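Local atomic coordinates of alpha-L-rhamnosidase (Klebsiella oxytoca, PDB entry 4XHC), a protein that hydrolyses terminal alpha-L-rhamnose residues from rhamnosides as a family 78 glycoside hydrolase. Residues Thr341-Asp344 with Val348-Asp351; Leu412-Pro415 with Tyr420-Gly423. All blocks are in the same frame, centred on the assembly; numbering follows the deposited sequence.

Overall arrangement
Both contacts sit in the helical catalytic domain, where family 78 enzymes carry an (alpha/alpha)6 barrel, and each folds a connection between helices back on itself. Contact 1 comes first along the chain, in the link between helix 322-340 and helix 368-389; contact 2 follows where helix 391-412 ends in the two-strand hairpin 413-414/419-420. Their centres lie about 16 Å apart. They meet where Asp351 OD2 packs 4.0 Å from Gly423 CA, and Gln368 and Asn366 bond to both. Helix 368-389 borders both contacts, while helix 391-412 packs on contact 1 through Leu404, Ala407 and Ala411 and leads into contact 2, so the two connections adjoin in space.

Contact 1 (Thr341-Asp344 with Val348-Asp351); sequences TRCD and VVRD
Arg342 grips the carbonyl of Arg350 side-on, spending two nitrogens on one oxygen. NE lies 2.8 Å from Arg350 O and NH2 of the same guanidinium 3.2 Å from it, the second bond the more bent (139°); the oxygen sits in the guanidinium plane, while both nitrogens approach it from one face of its carbonyl. The chain of Arg342, extended from CG to NE, crosses Val349 on the way, and Trp356 adds a cation-pi contact.

Backbone bonds from Arg350 N to Arg342 O and from Asp344 N to Val348 O frame the bridged pair Cys343 and Val349. This is the tight side: Cys343 SG meets Val349 CG2 at 4.0 Å, and Leu375 of helix 368-389 touches both residues.

At the turn, Val348 faces Ala407 and Ala411 of helix 391-412. Its N makes a long 3.3 Å bond to Asp344 OD1 from above the carboxylate plane, and Ser346 OG also bonds that oxygen.

The solvent side is looser. Arg350, bent at chi3 (-148°), sends its guanidinium back along the other segment, laying one face over the Cys343 carbonyl; NH1 makes a long 3.3 Å bond to a lone pair of Thr341 O.

Across this contact both arginines donate to backbone carbonyl oxygens, with Ser352 OG a second partner of Arg342 NH2, so this link without regular helix or strand is fastened largely by backbone acceptors.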
loop_
_atom_site.group_PDB
_atom_site.type_symbol
_atom_site.label_atom_id
_atom_site.label_comp_id
_atom_site.label_asym_id
_atom_site.label_seq_id
_atom_site.Cartn_x
_atom_site.Cartn_y
_atom_site.Cartn_z
ATOM N N THR A 341 19.178 -45.827 5.481
ATOM C CA THR A 341 18.360 -46.586 4.522
ATOM C C THR A 341 18.598 -46.144 3.072
ATOM O O THR A 341 18.194 -46.834 2.145
ATOM C CB THR A 341 16.839 -46.494 4.814
ATOM O OG1 THR A 341 16.382 -45.150 4.610
ATOM C CG2 THR A 341 16.522 -46.943 6.235
ATOM N N ARG A 342 19.257 -45.008 2.863
ATOM C CA ARG A 342 19.570 -44.601 1.502
ATOM C C ARG A 342 20.798 -45.302 0.902
ATOM O O ARG A 342 21.091 -45.124 -0.273
ATOM C CB ARG A 342 19.726 -43.084 1.397
ATOM C CG ARG A 342 19.117 -42.565 0.108
ATOM C CD ARG A 342 19.565 -41.170 -0.219
ATOM N NE ARG A 342 19.548 -40.942 -1.659
ATOM C CZ ARG A 342 18.537 -40.421 -2.342
ATOM N NH1 ARG A 342 17.405 -40.071 -1.746
ATOM N NH2 ARG A 342 18.671 -40.241 -3.646
ATOM N N CYS A 343 21.512 -46.088 1.696
ATOM C CA CYS A 343 22.671 -46.817 1.196
ATOM C C CYS A 343 22.243 -48.090 0.507
ATOM O O CYS A 343 21.320 -48.741 0.957
ATOM C CB CYS A 343 23.623 -47.147 2.337
ATOM S SG CYS A 343 24.229 -45.664 3.184
ATOM N N ASP A 344 22.922 -48.431 -0.587
ATOM C CA ASP A 344 22.723 -49.717 -1.263
ATOM C C ASP A 344 23.427 -50.846 -0.482
ATOM O O ASP A 344 23.976 -50.609 0.609
ATOM C CB ASP A 344 23.173 -49.655 -2.745
ATOM C CG ASP A 344 24.681 -49.389 -2.928
ATOM O OD1 ASP A 344 25.504 -49.776 -2.063
ATOM O OD2 ASP A 344 25.049 -48.791 -3.969
ATOM N N VAL A 348 27.162 -47.539 -0.328
ATOM C CA VAL A 348 27.225 -46.230 -0.982
ATOM C C VAL A 348 25.830 -45.641 -1.119
ATOM O O VAL A 348 24.889 -46.338 -1.478
ATOM C CB VAL A 348 27.813 -46.336 -2.393
ATOM C CG1 VAL A 348 27.984 -44.955 -2.991
ATOM C CG2 VAL A 348 29.137 -47.088 -2.375
ATOM N N VAL A 349 25.704 -44.357 -0.832
ATOM C CA VAL A 349 24.417 -43.640 -0.911
ATOM C C VAL A 349 23.885 -43.573 -2.343
ATOM O O VAL A 349 24.615 -43.182 -3.243
ATOM C CB VAL A 349 24.587 -42.206 -0.377
ATOM C CG1 VAL A 349 23.417 -41.333 -0.758
ATOM C CG2 VAL A 349 24.740 -42.220 1.131
ATOM N N ARG A 350 22.618 -43.943 -2.543
ATOM C CA ARG A 350 21.993 -43.897 -3.869
ATOM C C ARG A 350 21.854 -42.474 -4.369
ATOM O O ARG A 350 21.529 -41.575 -3.606
ATOM C CB ARG A 350 20.591 -44.505 -3.849
ATOM C CG ARG A 350 20.558 -46.011 -3.810
ATOM C CD ARG A 350 19.132 -46.538 -3.881
ATOM N NE ARG A 350 19.005 -47.790 -3.124
ATOM C CZ ARG A 350 18.615 -47.888 -1.848
ATOM N NH1 ARG A 350 18.278 -46.812 -1.135
ATOM N NH2 ARG A 350 18.557 -49.088 -1.280
ATOM N N ASP A 351 22.050 -42.290 -5.668
ATOM C CA ASP A 351 21.930 -40.985 -6.299
ATOM C C ASP A 351 20.547 -40.849 -6.944
ATOM O O ASP A 351 19.937 -41.840 -7.306
ATOM C CB ASP A 351 23.046 -40.837 -7.342
ATOM C CG ASP A 351 23.155 -39.434 -7.908
ATOM O OD1 ASP A 351 22.872 -38.444 -7.189
ATOM O OD2 ASP A 351 23.559 -39.332 -9.083
#

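Contact 2 (Leu412-Pro415 with Tyr420-Gly423); sequences LWDP and YVSG
Leu412 O takes the hydrogen bond that joins the two segments: Val421 N stands 2.8 Å from it, with a nearly straight N-H (166°). The same oxygen lies 3.3 Å from Tyr420 CA in a CA-H...O contact, and Val421 CG2 rests against it as well. Leu412 CB packs against Tyr420 CD1 at 4.0 Å, while CD2 of the leucine lies near the carbonyl oxygen of Val421. The leucine also touches Ala369 of helix 368-389.

Next comes Trp413, paired with Tyr420 as an antiparallel non-hydrogen-bonded pair whose side chains share a face of the hairpin. With CG anti to the backbone N (chi1 179°), the indole lies across the tyrosine and turns its edge to the phenol face. CE3 of Trp413 stands over the middle of the Tyr420 ring, 3.7 Å from CE1 of that tyrosine. The centroids of the indole's six-membered ring and the phenol are 4.9 Å apart. With planes at 63°, this T-shaped pair is tilted from perpendicular. It rests on Gln446 and Ile450 of helix 444-456, and Leu436 of helix 430-438 also touches the tyrosine.

At Asp414 the touch is lighter: its CB meets Val421 CG1 at 4.0 Å. The carboxylate turns to the loop between the strands, where OD1 bonds Gln416 NE2 and OD2 bonds Gln417 NE2.

Together these contacts make a short beta hairpin following helix 391-412 and leading toward helix 430-438, consistent with one of the connections between helices of the (alpha/alpha)6 barrel expected for six-hairpin glycosidases.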
loop_
_atom_site.group_PDB
_atom_site.type_symbol
_atom_site.label_atom_id
_atom_site.label_comp_id
_atom_site.label_asym_id
_atom_site.label_seq_id
_atom_site.Cartn_x
_atom_site.Cartn_y
_atom_site.Cartn_z
ATOM N N LEU A 412 34.293 -44.526 -5.045
ATOM C CA LEU A 412 34.398 -43.112 -5.422
ATOM C C LEU A 412 35.813 -42.565 -5.695
ATOM O O LEU A 412 35.962 -41.590 -6.429
ATOM C CB LEU A 412 33.727 -42.240 -4.359
ATOM C CG LEU A 412 32.318 -42.633 -3.918
ATOM C CD1 LEU A 412 31.803 -41.649 -2.878
ATOM C CD2 LEU A 412 31.379 -42.704 -5.111
ATOM N N TRP A 413 36.844 -43.161 -5.118
ATOM C CA TRP A 413 38.193 -42.628 -5.299
ATOM C C TRP A 413 38.742 -42.963 -6.689
ATOM O O TRP A 413 38.657 -44.107 -7.133
ATOM C CB TRP A 413 39.113 -43.172 -4.207
ATOM C CG TRP A 413 40.518 -42.715 -4.304
ATOM C CD1 TRP A 413 41.606 -43.493 -4.525
ATOM C CD2 TRP A 413 41.002 -41.366 -4.183
ATOM N NE1 TRP A 413 42.743 -42.723 -4.552
ATOM C CE2 TRP A 413 42.407 -41.415 -4.339
ATOM C CE3 TRP A 413 40.390 -40.127 -3.949
ATOM C CZ2 TRP A 413 43.215 -40.274 -4.275
ATOM C CZ3 TRP A 413 41.197 -38.985 -3.884
ATOM C CH2 TRP A 413 42.599 -39.073 -4.048
ATOM N N ASP A 414 39.292 -41.955 -7.372
ATOM C CA ASP A 414 39.979 -42.144 -8.665
ATOM C C ASP A 414 41.451 -41.718 -8.562
ATOM O O ASP A 414 41.768 -40.523 -8.640
ATOM C CB ASP A 414 39.290 -41.361 -9.790
ATOM C CG ASP A 414 39.920 -41.605 -11.163
ATOM O OD1 ASP A 414 40.864 -42.412 -11.306
ATOM O OD2 ASP A 414 39.458 -40.988 -12.124
ATOM N N PRO A 415 42.349 -42.699 -8.402
ATOM C CA PRO A 415 43.788 -42.491 -8.234
ATOM C C PRO A 415 44.453 -41.698 -9.339
ATOM O O PRO A 415 45.389 -40.966 -9.061
ATOM C CB PRO A 415 44.362 -43.913 -8.251
ATOM C CG PRO A 415 43.226 -44.798 -7.896
ATOM C CD PRO A 415 41.990 -44.125 -8.399
ATOM N N TYR A 420 37.884 -37.637 -5.705
ATOM C CA TYR A 420 36.714 -38.496 -5.684
ATOM C C TYR A 420 35.775 -38.106 -6.835
ATOM O O TYR A 420 35.608 -36.925 -7.132
ATOM C CB TYR A 420 35.979 -38.384 -4.341
ATOM C CG TYR A 420 36.762 -38.876 -3.134
ATOM C CD1 TYR A 420 36.790 -40.229 -2.799
ATOM C CD2 TYR A 420 37.462 -37.986 -2.323
ATOM C CE1 TYR A 420 37.496 -40.678 -1.693
ATOM C CE2 TYR A 420 38.175 -38.424 -1.220
ATOM C CZ TYR A 420 38.185 -39.769 -0.902
ATOM O OH TYR A 420 38.892 -40.203 0.202
ATOM N N VAL A 421 35.164 -39.106 -7.464
ATOM C CA VAL A 421 34.138 -38.880 -8.472
ATOM C C VAL A 421 32.734 -39.087 -7.879
ATOM O O VAL A 421 32.571 -39.716 -6.839
ATOM C CB VAL A 421 34.336 -39.783 -9.706
ATOM C CG1 VAL A 421 35.717 -39.562 -10.299
ATOM C CG2 VAL A 421 34.129 -41.255 -9.371
ATOM N N SER A 422 31.722 -38.552 -8.555
ATOM C CA SER A 422 30.345 -38.572 -8.054
ATOM C C SER A 422 29.341 -38.869 -9.181
ATOM O O SER A 422 29.403 -38.272 -10.259
ATOM C CB SER A 422 30.032 -37.228 -7.387
ATOM O OG SER A 422 28.803 -37.265 -6.675
ATOM N N GLY A 423 28.430 -39.802 -8.922
ATOM C CA GLY A 423 27.382 -40.170 -9.873
ATOM C C GLY A 423 27.826 -41.084 -10.994
ATOM O O GLY A 423 29.014 -41.329 -11.182
#